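Local atomic coordinates of putative lipoprotein (Bacteroides fragilis, PDB entry 3QNK), a protein that probably takes part in binding glycans or related nutrients at the outer membrane, as a lipoprotein of the SusD family. Residues 278-283 / 446-451; 328-333 / 360-365; 416-421 / 440-445. All blocks are in the same frame, centred on the assembly; numbering follows the deposited sequence.

Contact 1: 278-283 / 446-451; sequences QELIDA and EFAFEE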
loop_
_atom_site.group_PDB
_atom_site.type_symbol
_atom_site.label_atom_id
_atom_site.label_comp_id
_atom_site.label_asym_id
_atom_site.label_seq_id
_atom_site.Cartn_x
_atom_site.Cartn_y
_atom_site.Cartn_z
ATOM N N GLN B 278 -29.271 -15.663 -8.357
ATOM C CA GLN B 278 -30.257 -16.565 -8.897
ATOM C C GLN B 278 -29.946 -16.793 -10.391
ATOM O O GLN B 278 -30.129 -17.900 -10.884
ATOM C CB GLN B 278 -31.665 -16.012 -8.647
ATOM C CG GLN B 278 -32.770 -17.022 -8.862
ATOM C CD GLN B 278 -32.465 -18.328 -8.178
ATOM O OE1 GLN B 278 -32.065 -18.366 -7.003
ATOM N NE2 GLN B 278 -32.558 -19.407 -8.938
ATOM N N GLU B 279 -29.355 -15.792 -11.060
ATOM C CA GLU B 279 -28.956 -15.873 -12.486
ATOM C C GLU B 279 -27.897 -16.955 -12.711
ATOM O O GLU B 279 -27.956 -17.671 -13.721
ATOM C CB GLU B 279 -28.438 -14.529 -13.000
ATOM C CG GLU B 279 -29.570 -13.564 -13.285
ATOM C CD GLU B 279 -30.129 -12.757 -12.128
ATOM O OE1 GLU B 279 -29.616 -12.891 -10.993
ATOM O OE2 GLU B 279 -31.109 -12.009 -12.361
ATOM N N LEU B 280 -26.959 -17.091 -11.766
ATOM C CA LEU B 280 -25.970 -18.147 -11.846
ATOM C C LEU B 280 -26.607 -19.488 -11.497
ATOM O O LEU B 280 -26.329 -20.473 -12.184
ATOM C CB LEU B 280 -24.761 -17.887 -10.934
ATOM C CG LEU B 280 -23.726 -19.002 -10.846
ATOM C CD1 LEU B 280 -23.061 -19.305 -12.223
ATOM C CD2 LEU B 280 -22.710 -18.692 -9.795
ATOM N N ILE B 281 -27.461 -19.533 -10.455
ATOM C CA ILE B 281 -28.103 -20.779 -10.047
ATOM C C ILE B 281 -28.909 -21.326 -11.231
ATOM O O ILE B 281 -28.828 -22.528 -11.529
ATOM C CB ILE B 281 -28.942 -20.577 -8.742
ATOM C CG1 ILE B 281 -28.082 -20.821 -7.487
ATOM C CG2 ILE B 281 -30.133 -21.528 -8.683
ATOM C CD1 ILE B 281 -26.972 -19.955 -7.245
ATOM N N ASP B 282 -29.605 -20.427 -11.951
ATOM C CA ASP B 282 -30.430 -20.773 -13.118
ATOM C C ASP B 282 -29.623 -21.373 -14.259
ATOM O O ASP B 282 -30.186 -22.130 -15.053
ATOM C CB ASP B 282 -31.168 -19.523 -13.632
ATOM C CG ASP B 282 -32.395 -19.099 -12.813
ATOM O OD1 ASP B 282 -32.862 -19.907 -11.957
ATOM O OD2 ASP B 282 -32.914 -17.980 -13.053
ATOM N N ALA B 283 -28.308 -21.025 -14.349
ATOM C CA ALA B 283 -27.404 -21.458 -15.402
ATOM C C ALA B 283 -26.857 -22.902 -15.187
ATOM O O ALA B 283 -26.343 -23.500 -16.145
ATOM C CB ALA B 283 -26.266 -20.478 -15.520
ATOM N N GLU B 446 -17.854 -23.780 -15.236
ATOM C CA GLU B 446 -16.589 -24.398 -14.900
ATOM C C GLU B 446 -15.745 -23.528 -14.008
ATOM O O GLU B 446 -15.151 -24.014 -13.028
ATOM C CB GLU B 446 -15.786 -24.740 -16.169
ATOM C CG GLU B 446 -14.614 -25.695 -15.919
ATOM C CD GLU B 446 -14.992 -27.034 -15.309
ATOM O OE1 GLU B 446 -16.170 -27.436 -15.408
ATOM O OE2 GLU B 446 -14.124 -27.657 -14.668
ATOM N N PHE B 447 -15.657 -22.248 -14.376
ATOM C CA PHE B 447 -14.761 -21.335 -13.687
ATOM C C PHE B 447 -15.466 -20.351 -12.748
ATOM O O PHE B 447 -14.846 -19.354 -12.368
ATOM C CB PHE B 447 -13.846 -20.631 -14.712
ATOM C CG PHE B 447 -12.836 -21.638 -15.201
ATOM C CD1 PHE B 447 -11.801 -22.068 -14.371
ATOM C CD2 PHE B 447 -12.971 -22.231 -16.449
ATOM C CE1 PHE B 447 -10.927 -23.069 -14.780
ATOM C CE2 PHE B 447 -12.071 -23.213 -16.875
ATOM C CZ PHE B 447 -11.074 -23.649 -16.024
ATOM N N ALA B 448 -16.694 -20.687 -12.272
ATOM C CA ALA B 448 -17.400 -19.820 -11.333
ATOM C C ALA B 448 -16.574 -19.683 -10.041
ATOM O O ALA B 448 -16.020 -20.669 -9.572
ATOM C CB ALA B 448 -18.786 -20.374 -11.039
ATOM N N PHE B 449 -16.424 -18.460 -9.521
ATOM C CA PHE B 449 -15.720 -18.127 -8.260
ATOM C C PHE B 449 -14.238 -18.359 -8.364
ATOM O O PHE B 449 -13.557 -18.477 -7.339
ATOM C CB PHE B 449 -16.322 -18.832 -7.022
ATOM C CG PHE B 449 -17.809 -18.619 -7.021
ATOM C CD1 PHE B 449 -18.341 -17.330 -6.931
ATOM C CD2 PHE B 449 -18.683 -19.681 -7.277
ATOM C CE1 PHE B 449 -19.718 -17.113 -7.035
ATOM C CE2 PHE B 449 -20.052 -19.460 -7.411
ATOM C CZ PHE B 449 -20.566 -18.182 -7.257
ATOM N N GLU B 450 -13.717 -18.345 -9.598
ATOM C CA GLU B 450 -12.281 -18.520 -9.831
ATOM C C GLU B 450 -11.684 -17.285 -10.471
ATOM O O GLU B 450 -10.694 -17.393 -11.175
ATOM C CB GLU B 450 -12.008 -19.761 -10.661
ATOM C CG GLU B 450 -12.092 -21.023 -9.826
ATOM C CD GLU B 450 -11.759 -22.255 -10.633
ATOM O OE1 GLU B 450 -10.573 -22.667 -10.654
ATOM O OE2 GLU B 450 -12.679 -22.756 -11.316
ATOM N N GLU B 451 -12.278 -16.111 -10.195
ATOM C CA GLU B 451 -11.827 -14.787 -10.637
ATOM C C GLU B 451 -11.709 -14.672 -12.175
ATOM O O GLU B 451 -10.789 -14.006 -12.670
ATOM C CB GLU B 451 -10.489 -14.398 -9.946
ATOM C CG GLU B 451 -10.451 -12.935 -9.536
ATOM C CD GLU B 451 -9.163 -12.363 -8.957
ATOM O OE1 GLU B 451 -8.493 -13.061 -8.147
ATOM O OE2 GLU B 451 -8.873 -11.177 -9.265
#
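Leu280, on the short helix 278-283, meets Ala448 and Phe449 of the loop that joins helix 432-446 to helix 453-460. That loop starts from Glu446, the last residue of its helix, whose buried carboxylate is engaged by Arg390, Arg318 and Arg421; three arginines probably offset the cost of burying its charge. Phe447 is the first residue to leave helical backbone angles, and it opens a type II beta turn closed by the bond from Glu450 N to Phe447 O at 3.2 Å. Ala448 comes next and directs its methyl group at the helix, with Leu280 CD2 4.4 Å from Ala448 CB. A side chain this small lets the turn approach the leucine. Phe449 follows with a positive phi of 68°, as the third position of this turn type requires. Its main chain is held by Glu40 at N and by Trp364 at O, while CG lies anti to the carbonyl carbon (chi1 -50°) and the ring reaches back toward the helix. Leu280, with CG opposite the backbone N, extends from the other direction, and its CD2 comes within 3.4 Å of Phe449 CZ. The methyl meets the ring obliquely, and Pro276 adds to the apolar surroundings of the phenylalanine. Glu450, which ends the turn, forms a salt bridge with Arg390. No hydrogen bond crosses between the two segments: leucine, alanine and phenylalanine join them by apolar packing. This is a buried inter-helix loop, shaped as a type II turn and packed on a short helix within the helix-rich SusD-family fold.

Contact 2: 328-333 / 360-365; sequences SQIFFN and NVWKWI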
loop_
_atom_site.group_PDB
_atom_site.type_symbol
_atom_site.label_atom_id
_atom_site.label_comp_id
_atom_site.label_asym_id
_atom_site.label_seq_id
_atom_site.Cartn_x
_atom_site.Cartn_y
_atom_site.Cartn_z
ATOM N N SER B 328 -28.311 -27.134 2.713
ATOM C CA SER B 328 -26.986 -27.709 2.469
ATOM C C SER B 328 -26.334 -28.126 3.780
ATOM O O SER B 328 -26.368 -27.364 4.765
ATOM C CB SER B 328 -26.044 -26.713 1.782
ATOM O OG SER B 328 -26.425 -26.300 0.485
ATOM N N GLN B 329 -25.705 -29.306 3.776
ATOM C CA GLN B 329 -24.899 -29.796 4.873
ATOM C C GLN B 329 -23.435 -29.536 4.566
ATOM O O GLN B 329 -22.961 -29.866 3.463
ATOM C CB GLN B 329 -25.148 -31.259 5.105
ATOM C CG GLN B 329 -26.327 -31.484 5.990
ATOM C CD GLN B 329 -26.550 -32.949 6.115
ATOM O OE1 GLN B 329 -27.076 -33.584 5.201
ATOM N NE2 GLN B 329 -26.104 -33.522 7.228
ATOM N N ILE B 330 -22.740 -28.883 5.518
ATOM C CA ILE B 330 -21.325 -28.516 5.441
ATOM C C ILE B 330 -20.649 -28.877 6.768
ATOM O O ILE B 330 -21.344 -29.113 7.749
ATOM C CB ILE B 330 -21.149 -27.013 5.078
ATOM C CG1 ILE B 330 -21.924 -26.093 6.046
ATOM C CG2 ILE B 330 -21.542 -26.742 3.598
ATOM C CD1 ILE B 330 -21.557 -24.653 5.987
ATOM N N PHE B 331 -19.301 -28.929 6.787
ATOM C CA PHE B 331 -18.434 -29.202 7.948
ATOM C C PHE B 331 -18.624 -30.618 8.512
ATOM O O PHE B 331 -18.607 -30.814 9.731
ATOM C CB PHE B 331 -18.601 -28.139 9.045
ATOM C CG PHE B 331 -17.859 -26.857 8.763
ATOM C CD1 PHE B 331 -16.468 -26.847 8.656
ATOM C CD2 PHE B 331 -18.543 -25.651 8.644
ATOM C CE1 PHE B 331 -15.773 -25.648 8.434
ATOM C CE2 PHE B 331 -17.849 -24.455 8.422
ATOM C CZ PHE B 331 -16.468 -24.464 8.316
ATOM N N PHE B 332 -18.712 -31.607 7.612
ATOM C CA PHE B 332 -18.893 -33.020 7.932
ATOM C C PHE B 332 -17.824 -33.565 8.859
ATOM O O PHE B 332 -18.152 -34.317 9.784
ATOM C CB PHE B 332 -18.864 -33.854 6.652
ATOM C CG PHE B 332 -19.819 -33.420 5.577
ATOM C CD1 PHE B 332 -21.170 -33.744 5.651
ATOM C CD2 PHE B 332 -19.365 -32.727 4.461
ATOM C CE1 PHE B 332 -22.055 -33.352 4.639
ATOM C CE2 PHE B 332 -20.247 -32.353 3.444
ATOM C CZ PHE B 332 -21.583 -32.673 3.537
ATOM N N ASN B 333 -16.544 -33.202 8.595
ATOM C CA ASN B 333 -15.376 -33.709 9.330
ATOM C C ASN B 333 -14.794 -32.669 10.327
ATOM O O ASN B 333 -13.580 -32.641 10.606
ATOM C CB ASN B 333 -14.313 -34.232 8.348
ATOM C CG ASN B 333 -14.776 -35.456 7.583
ATOM O OD1 ASN B 333 -15.010 -36.536 8.147
ATOM N ND2 ASN B 333 -14.944 -35.320 6.277
ATOM N N ASN B 360 -24.220 -19.022 -0.758
ATOM C CA ASN B 360 -22.809 -18.796 -0.429
ATOM C C ASN B 360 -21.995 -19.691 -1.325
ATOM O O ASN B 360 -22.530 -20.685 -1.837
ATOM C CB ASN B 360 -22.490 -19.076 1.046
ATOM C CG ASN B 360 -23.053 -18.077 1.997
ATOM O OD1 ASN B 360 -24.142 -18.256 2.514
ATOM N ND2 ASN B 360 -22.318 -17.018 2.275
ATOM N N VAL B 361 -20.712 -19.365 -1.515
ATOM C CA VAL B 361 -19.821 -20.187 -2.337
ATOM C C VAL B 361 -19.362 -21.477 -1.535
ATOM O O VAL B 361 -19.285 -21.461 -0.291
ATOM C CB VAL B 361 -18.614 -19.346 -2.830
ATOM C CG1 VAL B 361 -17.694 -18.967 -1.661
ATOM C CG2 VAL B 361 -17.816 -20.084 -3.896
ATOM N N TRP B 362 -19.113 -22.583 -2.264
ATOM C CA TRP B 362 -18.468 -23.802 -1.742
ATOM C C TRP B 362 -17.022 -23.870 -2.399
ATOM O O TRP B 362 -16.092 -23.182 -1.930
ATOM C CB TRP B 362 -19.300 -25.079 -2.002
ATOM C CG TRP B 362 -18.878 -26.232 -1.156
ATOM C CD1 TRP B 362 -17.614 -26.528 -0.742
ATOM C CD2 TRP B 362 -19.736 -27.226 -0.575
ATOM N NE1 TRP B 362 -17.625 -27.648 0.064
ATOM C CE2 TRP B 362 -18.915 -28.103 0.178
ATOM C CE3 TRP B 362 -21.135 -27.415 -0.541
ATOM C CZ2 TRP B 362 -19.440 -29.189 0.904
ATOM C CZ3 TRP B 362 -21.646 -28.503 0.153
ATOM C CH2 TRP B 362 -20.804 -29.383 0.856
ATOM N N LYS B 363 -16.894 -24.633 -3.524
ATOM C CA LYS B 363 -15.699 -24.809 -4.343
ATOM C C LYS B 363 -14.396 -24.937 -3.515
ATOM O O LYS B 363 -14.144 -25.984 -2.925
ATOM C CB LYS B 363 -15.568 -23.666 -5.372
ATOM C CG LYS B 363 -15.396 -24.186 -6.790
ATOM C CD LYS B 363 -14.645 -23.203 -7.631
ATOM C CE LYS B 363 -14.640 -23.574 -9.095
ATOM N NZ LYS B 363 -15.967 -23.772 -9.725
ATOM N N TRP B 364 -13.600 -23.858 -3.444
ATOM C CA TRP B 364 -12.320 -23.828 -2.749
ATOM C C TRP B 364 -12.467 -23.698 -1.221
ATOM O O TRP B 364 -11.438 -23.668 -0.550
ATOM C CB TRP B 364 -11.388 -22.751 -3.336
ATOM C CG TRP B 364 -12.093 -21.507 -3.784
ATOM C CD1 TRP B 364 -12.514 -21.204 -5.048
ATOM C CD2 TRP B 364 -12.568 -20.451 -2.938
ATOM N NE1 TRP B 364 -13.187 -19.993 -5.046
ATOM C CE2 TRP B 364 -13.235 -19.514 -3.765
ATOM C CE3 TRP B 364 -12.469 -20.192 -1.557
ATOM C CZ2 TRP B 364 -13.772 -18.327 -3.266
ATOM C CZ3 TRP B 364 -13.005 -19.018 -1.065
ATOM C CH2 TRP B 364 -13.650 -18.100 -1.915
ATOM N N ILE B 365 -13.699 -23.657 -0.665
ATOM C CA ILE B 365 -13.863 -23.709 0.790
ATOM C C ILE B 365 -14.012 -25.207 1.128
ATOM O O ILE B 365 -14.961 -25.843 0.668
ATOM C CB ILE B 365 -14.991 -22.838 1.394
ATOM C CG1 ILE B 365 -14.751 -21.352 1.081
ATOM C CG2 ILE B 365 -15.042 -23.047 2.927
ATOM C CD1 ILE B 365 -15.914 -20.429 1.404
#
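Trp362 lays its six-membered ring against Ile330 and presents an edge to Phe332, linking two small antiparallel sheets: strand 360-361 pairs with 323-324, and strand 329-330 with 339-340. The indole is the side chain around which the contact is built. With CG placed opposite the backbone N (chi1 -163°), it extends from just past strand 360-361 toward the other segment. Over one face sits the Ile330 methyl CG2, 4.0 Å from the centroid of the Trp362 six-membered ring and 17° off the ring normal, a CH-pi contact; the methyl is displaced toward the rim. A beta-branched isoleucine suits this place, since one branch can rest on the indole while the other leads elsewhere. Phe332 comes in at about a right angle, and its CE2 lies in the indole plane, 4.0 Å from Trp362 CH2 at the edge. From the phenylalanine's own side the approach is oblique. The backbone also takes part: Gln329 O lies 3.4 Å from Trp362 CH2, obliquely placed to the ring. Between Ile330 and Phe332, Phe331 takes a positive phi that turns the chain out of its strand. Arg225 makes a cation-pi contact with Trp362 and Tyr367 packs on it edge-to-face, so with Ile330 and Phe332 the large aromatic surface serves several partners. Tyr367 also meets Phe331 edge-to-face. The contact is partly buried, with Phe332 on its solvent side. Trp362 itself begins a type II' beta turn that reverses the chain, closed by a bond of 2.7 Å from Ile365 N to Trp362 O.

Contact 3: 416-421 / 440-445; sequences NMIRQR and RKERRI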
loop_
_atom_site.group_PDB
_atom_site.type_symbol
_atom_site.label_atom_id
_atom_site.label_comp_id
_atom_site.label_asym_id
_atom_site.label_seq_id
_atom_site.Cartn_x
_atom_site.Cartn_y
_atom_site.Cartn_z
ATOM N N ASN B 416 -16.706 -30.804 -24.793
ATOM C CA ASN B 416 -17.362 -32.021 -24.318
ATOM C C ASN B 416 -16.456 -32.809 -23.361
ATOM O O ASN B 416 -16.963 -33.618 -22.611
ATOM C CB ASN B 416 -17.863 -32.874 -25.480
ATOM C CG ASN B 416 -19.134 -32.329 -26.109
ATOM O OD1 ASN B 416 -19.881 -31.574 -25.484
ATOM N ND2 ASN B 416 -19.402 -32.660 -27.371
HETATM N N MSE B 417 -15.157 -32.499 -23.297
HETATM C CA MSE B 417 -14.256 -33.114 -22.315
HETATM C C MSE B 417 -14.625 -32.637 -20.908
HETATM O O MSE B 417 -14.647 -33.425 -19.965
HETATM C CB MSE B 417 -12.801 -32.750 -22.630
HETATM C CG MSE B 417 -12.275 -33.462 -23.842
HETATM SE SE MSE B 417 -12.066 -35.375 -23.539
HETATM C CE MSE B 417 -10.832 -35.388 -22.011
ATOM N N ILE B 418 -14.971 -31.349 -20.794
ATOM C CA ILE B 418 -15.374 -30.681 -19.548
ATOM C C ILE B 418 -16.742 -31.223 -19.060
ATOM O O ILE B 418 -16.923 -31.465 -17.853
ATOM C CB ILE B 418 -15.355 -29.151 -19.757
ATOM C CG1 ILE B 418 -13.924 -28.646 -20.072
ATOM C CG2 ILE B 418 -15.984 -28.376 -18.599
ATOM C CD1 ILE B 418 -12.797 -29.158 -19.181
ATOM N N ARG B 419 -17.668 -31.444 -20.005
ATOM C CA ARG B 419 -18.989 -32.000 -19.716
ATOM C C ARG B 419 -18.890 -33.486 -19.364
ATOM O O ARG B 419 -19.572 -33.946 -18.450
ATOM C CB ARG B 419 -19.953 -31.823 -20.906
ATOM C CG ARG B 419 -19.927 -30.475 -21.570
ATOM C CD ARG B 419 -21.140 -30.378 -22.454
ATOM N NE ARG B 419 -22.161 -29.619 -21.750
ATOM C CZ ARG B 419 -23.395 -30.030 -21.525
ATOM N NH1 ARG B 419 -23.819 -31.179 -22.015
ATOM N NH2 ARG B 419 -24.218 -29.287 -20.836
ATOM N N GLN B 420 -18.071 -34.239 -20.097
ATOM C CA GLN B 420 -17.890 -35.662 -19.815
ATOM C C GLN B 420 -17.395 -35.874 -18.394
ATOM O O GLN B 420 -17.840 -36.818 -17.751
ATOM C CB GLN B 420 -16.912 -36.339 -20.804
ATOM C CG GLN B 420 -17.525 -36.735 -22.155
ATOM C CD GLN B 420 -16.474 -37.084 -23.218
ATOM O OE1 GLN B 420 -16.520 -36.595 -24.388
ATOM N NE2 GLN B 420 -15.521 -37.967 -22.837
ATOM N N ARG B 421 -16.545 -34.952 -17.871
ATOM C CA ARG B 421 -15.971 -35.208 -16.561
ATOM C C ARG B 421 -16.941 -34.971 -15.403
ATOM O O ARG B 421 -16.600 -35.360 -14.285
ATOM C CB ARG B 421 -14.591 -34.546 -16.339
ATOM C CG ARG B 421 -14.614 -33.196 -15.809
ATOM C CD ARG B 421 -14.377 -33.020 -14.328
ATOM N NE ARG B 421 -13.964 -31.627 -14.230
ATOM C CZ ARG B 421 -12.741 -31.260 -13.897
ATOM N NH1 ARG B 421 -11.881 -32.153 -13.417
ATOM N NH2 ARG B 421 -12.380 -29.990 -13.984
ATOM N N ARG B 440 -19.180 -20.602 -24.040
ATOM C CA ARG B 440 -19.185 -19.473 -23.109
ATOM C C ARG B 440 -19.953 -19.808 -21.817
ATOM O O ARG B 440 -19.434 -19.550 -20.728
ATOM C CB ARG B 440 -19.778 -18.248 -23.778
ATOM C CG ARG B 440 -18.846 -17.666 -24.832
ATOM C CD ARG B 440 -19.421 -16.392 -25.369
ATOM N NE ARG B 440 -18.497 -15.741 -26.280
ATOM C CZ ARG B 440 -18.671 -14.509 -26.734
ATOM N NH1 ARG B 440 -19.740 -13.805 -26.376
ATOM N NH2 ARG B 440 -17.784 -13.968 -27.546
ATOM N N LYS B 441 -21.141 -20.453 -21.946
ATOM C CA LYS B 441 -21.951 -20.892 -20.813
ATOM C C LYS B 441 -21.147 -21.956 -19.994
ATOM O O LYS B 441 -21.074 -21.836 -18.763
ATOM C CB LYS B 441 -23.339 -21.411 -21.268
ATOM N N GLU B 442 -20.492 -22.932 -20.675
ATOM C CA GLU B 442 -19.675 -23.946 -19.989
ATOM C C GLU B 442 -18.539 -23.320 -19.200
ATOM O O GLU B 442 -18.233 -23.761 -18.089
ATOM C CB GLU B 442 -19.091 -24.999 -20.963
ATOM C CG GLU B 442 -20.021 -26.173 -21.196
ATOM C CD GLU B 442 -20.438 -26.954 -19.966
ATOM O OE1 GLU B 442 -19.567 -27.253 -19.116
ATOM O OE2 GLU B 442 -21.650 -27.247 -19.845
ATOM N N ARG B 443 -17.907 -22.311 -19.781
ATOM C CA ARG B 443 -16.816 -21.609 -19.134
ATOM C C ARG B 443 -17.288 -20.952 -17.834
ATOM O O ARG B 443 -16.575 -20.969 -16.826
ATOM C CB ARG B 443 -16.240 -20.548 -20.078
ATOM C CG ARG B 443 -14.807 -20.264 -19.712
ATOM C CD ARG B 443 -14.256 -19.020 -20.352
ATOM N NE ARG B 443 -12.893 -18.844 -19.874
ATOM C CZ ARG B 443 -11.818 -19.313 -20.492
ATOM N NH1 ARG B 443 -11.934 -19.941 -21.662
ATOM N NH2 ARG B 443 -10.618 -19.130 -19.967
ATOM N N ARG B 444 -18.493 -20.377 -17.866
ATOM C CA ARG B 444 -19.048 -19.690 -16.727
ATOM C C ARG B 444 -19.240 -20.659 -15.558
ATOM O O ARG B 444 -18.874 -20.320 -14.440
ATOM C CB ARG B 444 -20.362 -18.986 -17.096
ATOM C CG ARG B 444 -20.919 -18.225 -15.907
ATOM C CD ARG B 444 -22.315 -17.767 -16.130
ATOM N NE ARG B 444 -22.735 -16.897 -15.039
ATOM C CZ ARG B 444 -23.891 -16.254 -15.001
ATOM N NH1 ARG B 444 -24.766 -16.391 -15.987
ATOM N NH2 ARG B 444 -24.190 -15.483 -13.971
ATOM N N ILE B 445 -19.792 -21.848 -15.812
ATOM C CA ILE B 445 -20.060 -22.846 -14.790
ATOM C C ILE B 445 -18.754 -23.476 -14.301
ATOM O O ILE B 445 -18.561 -23.674 -13.090
ATOM C CB ILE B 445 -21.039 -23.903 -15.336
ATOM C CG1 ILE B 445 -22.400 -23.282 -15.719
ATOM C CG2 ILE B 445 -21.205 -25.092 -14.386
ATOM C CD1 ILE B 445 -23.209 -22.590 -14.549
#
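Arg419 and Glu442 form a buried salt bridge between helix 408-420 and helix 432-446, probably part of the alpha-alpha superhelix of this SusD-family protein. Across the two segments the stronger bond runs from Arg419 NE to Glu442 OE2, 3.1 Å long with an N-H...O angle of 153°. A second, weak bond leads from Arg419 NH2 to the same Glu442 OE2 at 3.4 Å. One carboxylate oxygen therefore faces two N-H groups along the guanidinium edge. The oxygen lies near the guanidinium plane, yet Arg419 NE stands above the carboxylate plane, and the two flat groups are turned 88° apart. Bends in both chains, at chi3 of the arginine (99°) and at chi2 of the glutamate, bring the charged ends together where the side chains cross at about a right angle. Each charge has a stronger partner outside: Glu285 takes Arg419 NH2, and Arg318 takes Glu442 OE1. This chain of alternating charges satisfies the buried groups and would probably favour the ionised form of the glutamate. Long, flexible arginine and glutamate suit such a site because they can span the gap between helices and still reach a second partner. Outward from the bridge, aliphatic groups pack against the carboxylate. The aliphatic part of Arg419 rests on it, with Arg419 CG 3.9 Å from Glu442 CD. Ile418 packs alongside and also touches Ala392 and Tyr395 of helix 391-405, a role fitting a branched hydrophobic residue that faces a neighbouring helix. Here the methyl CG2 of Ile418 comes within 3.8 Å of Glu442 OE1.

Overall arrangement
From contact centre to chain centre, contact 1 lies about 12 Å out, contact 3 about 17 Å and contact 2 about 19 Å. Burial separates them more clearly: all the touching residues of contacts 1 and 3 are buried, whereas Phe332 and Gln329 leave contact 2 partly exposed. Contacts 1 and 3 share helix 432-446 with the loop that leaves it. Contact 1 is purely apolar across its segments, contact 2 depends on an aromatic ring between small sheets, and contact 3 on a buried charge pair. Arg318 reaches acids of both 1 and 3, and Leu280 also touches Arg444 and Ile445. Trp364 ties contact 2 to contact 1.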